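Local coordinates for cytidylate kinase-like family protein (Eubacterium ventriosum, PDB 3FDI), which is of unknown function but belongs to the cytidylate kinase-like family of P-loop proteins and so probably transfers phosphate from a nucleoside triphosphate, at residues C107-L112 and F162-K167. Numbering follows the deposited sequence.
Sequences CAEEIL and FYCESK
Glu110 and Cys164 show how the aliphatic stem of a glutamate can do the packing while its carboxylate comes near Ser166 without bonding to it. From Glu110 CB, which lies 3.6 Å from Cys164 SG, the chain runs on to Glu110 CG, still beside the same sulfur at 3.8 Å and next to Cys164 CB. CG is anti to the backbone N (chi1 -179°), which keeps it against that sulfur; a bend at chi2 (63°) then turns the carboxylate, and Glu110 OE1 stops 4.0 Å from Ser166 OG. Glu110 OE2 lies 6.0 Å from the like-charged Glu165 OE1, not in contact. Lys60 and Pro61 of helix 60-66 also touch this side chain. In the parallel-sheet P-loop fold, the contact joins the short helix 108-111, which follows strand 101-104, to the chain leaving the long helix 142-163. Cys107, at the N-cap position, brings its SG to 3.8 Å from Cys164 SG, too far for a disulfide, and to 4.0 Å from Tyr163 CB. Glu109 spends OE2 on a hydrogen bond to His160, and that oxygen remains 4.1 Å from Ser166 OG. Ser166 OG, buried by this contact near both glutamates, has no hydrogen-bonding partner in the model.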
loop_
_atom_site.group_PDB
_atom_site.type_symbol
_atom_site.label_atom_id
_atom_site.label_comp_id
_atom_site.label_asym_id
_atom_site.label_seq_id
_atom_site.Cartn_x
_atom_site.Cartn_y
_atom_site.Cartn_z
ATOM N N CYS B 107 6.182 2.431 18.353
ATOM C CA CYS B 107 6.834 1.380 17.615
ATOM C C CYS B 107 7.270 0.238 18.512
ATOM O O CYS B 107 8.212 -0.482 18.178
ATOM C CB CYS B 107 8.032 1.946 16.864
ATOM S SG CYS B 107 7.537 3.272 15.711
ATOM N N ALA B 108 6.602 0.054 19.648
ATOM C CA ALA B 108 7.178 -0.849 20.647
ATOM C C ALA B 108 7.252 -2.291 20.152
ATOM O O ALA B 108 8.214 -2.977 20.475
ATOM C CB ALA B 108 6.483 -0.744 21.995
ATOM N N GLU B 109 6.268 -2.768 19.377
ATOM C CA GLU B 109 6.308 -4.150 18.910
ATOM C C GLU B 109 7.530 -4.374 18.002
ATOM O O GLU B 109 8.108 -5.460 18.016
ATOM C CB GLU B 109 5.014 -4.587 18.209
ATOM C CG GLU B 109 4.895 -4.295 16.719
ATOM C CD GLU B 109 4.952 -2.831 16.354
ATOM O OE1 GLU B 109 4.785 -1.876 17.229
ATOM O OE2 GLU B 109 5.215 -2.600 15.146
ATOM N N GLU B 110 7.945 -3.341 17.268
ATOM C CA GLU B 110 9.135 -3.432 16.420
ATOM C C GLU B 110 10.419 -3.392 17.236
ATOM O O GLU B 110 11.306 -4.251 17.033
ATOM C CB GLU B 110 9.152 -2.341 15.366
ATOM C CG GLU B 110 10.338 -2.362 14.429
ATOM C CD GLU B 110 10.448 -3.632 13.550
ATOM O OE1 GLU B 110 9.430 -4.347 13.332
ATOM O OE2 GLU B 110 11.581 -3.907 13.075
ATOM N N ILE B 111 10.525 -2.397 18.131
ATOM C CA ILE B 111 11.676 -2.264 19.040
ATOM C C ILE B 111 11.982 -3.543 19.886
ATOM O O ILE B 111 13.159 -3.889 20.092
ATOM C CB ILE B 111 11.473 -1.115 20.027
ATOM C CG1 ILE B 111 11.447 0.223 19.286
ATOM C CG2 ILE B 111 12.567 -1.110 21.125
ATOM C CD1 ILE B 111 11.164 1.334 20.215
ATOM N N LEU B 112 10.929 -4.222 20.338
ATOM C CA LEU B 112 11.036 -5.337 21.236
ATOM C C LEU B 112 10.774 -6.661 20.543
ATOM O O LEU B 112 10.433 -7.663 21.177
ATOM C CB LEU B 112 10.066 -5.121 22.378
ATOM C CG LEU B 112 10.361 -3.909 23.258
ATOM C CD1 LEU B 112 9.312 -3.777 24.313
ATOM C CD2 LEU B 112 11.809 -3.962 23.870
ATOM N N PHE B 162 7.095 5.073 9.047
ATOM C CA PHE B 162 8.350 5.720 8.812
ATOM C C PHE B 162 9.460 4.936 9.510
ATOM O O PHE B 162 10.480 4.674 8.884
ATOM C CB PHE B 162 8.375 7.149 9.311
ATOM C CG PHE B 162 9.703 7.848 9.038
ATOM C CD1 PHE B 162 10.084 8.144 7.737
ATOM C CD2 PHE B 162 10.577 8.143 10.065
ATOM C CE1 PHE B 162 11.281 8.785 7.475
ATOM C CE2 PHE B 162 11.800 8.782 9.815
ATOM C CZ PHE B 162 12.150 9.118 8.527
ATOM N N TYR B 163 9.283 4.581 10.786
ATOM C CA TYR B 163 10.378 3.937 11.526
ATOM C C TYR B 163 10.469 2.429 11.363
ATOM O O TYR B 163 11.546 1.856 11.560
ATOM C CB TYR B 163 10.348 4.266 12.998
ATOM C CG TYR B 163 10.668 5.685 13.278
ATOM C CD1 TYR B 163 11.979 6.148 13.219
ATOM C CD2 TYR B 163 9.667 6.589 13.617
ATOM C CE1 TYR B 163 12.277 7.471 13.497
ATOM C CE2 TYR B 163 9.950 7.904 13.875
ATOM C CZ TYR B 163 11.247 8.328 13.825
ATOM O OH TYR B 163 11.495 9.637 14.083
ATOM N N CYS B 164 9.387 1.790 10.965
ATOM C CA CYS B 164 9.352 0.351 10.826
ATOM C C CYS B 164 9.167 -0.013 9.382
ATOM O O CYS B 164 8.715 0.823 8.572
ATOM C CB CYS B 164 8.166 -0.209 11.601
ATOM S SG CYS B 164 7.948 0.409 13.301
ATOM N N GLU B 165 9.494 -1.256 9.056
ATOM C CA GLU B 165 9.241 -1.825 7.726
ATOM C C GLU B 165 7.918 -2.587 7.701
ATOM O O GLU B 165 7.280 -2.688 6.687
ATOM C CB GLU B 165 10.366 -2.786 7.357
ATOM C CG GLU B 165 11.762 -2.092 7.164
ATOM C CD GLU B 165 12.881 -3.111 6.886
ATOM O OE1 GLU B 165 12.654 -4.309 7.196
ATOM O OE2 GLU B 165 13.968 -2.742 6.349
ATOM N N SER B 166 7.491 -3.106 8.828
ATOM C CA SER B 166 6.137 -3.678 8.943
ATOM C C SER B 166 5.067 -2.546 8.881
ATOM O O SER B 166 5.365 -1.360 9.061
ATOM C CB SER B 166 6.015 -4.393 10.287
ATOM O OG SER B 166 6.180 -3.367 11.276
ATOM N N LYS B 167 3.821 -2.940 8.653
ATOM C CA LYS B 167 2.761 -1.973 8.345
ATOM C C LYS B 167 1.785 -1.818 9.497
ATOM O O LYS B 167 1.246 -2.802 10.029
ATOM C CB LYS B 167 1.995 -2.423 7.085
ATOM C CG LYS B 167 2.863 -2.466 5.817
ATOM C CD LYS B 167 3.339 -1.099 5.375
ATOM C CE LYS B 167 4.428 -1.147 4.292
ATOM N NZ LYS B 167 5.028 0.253 4.128
#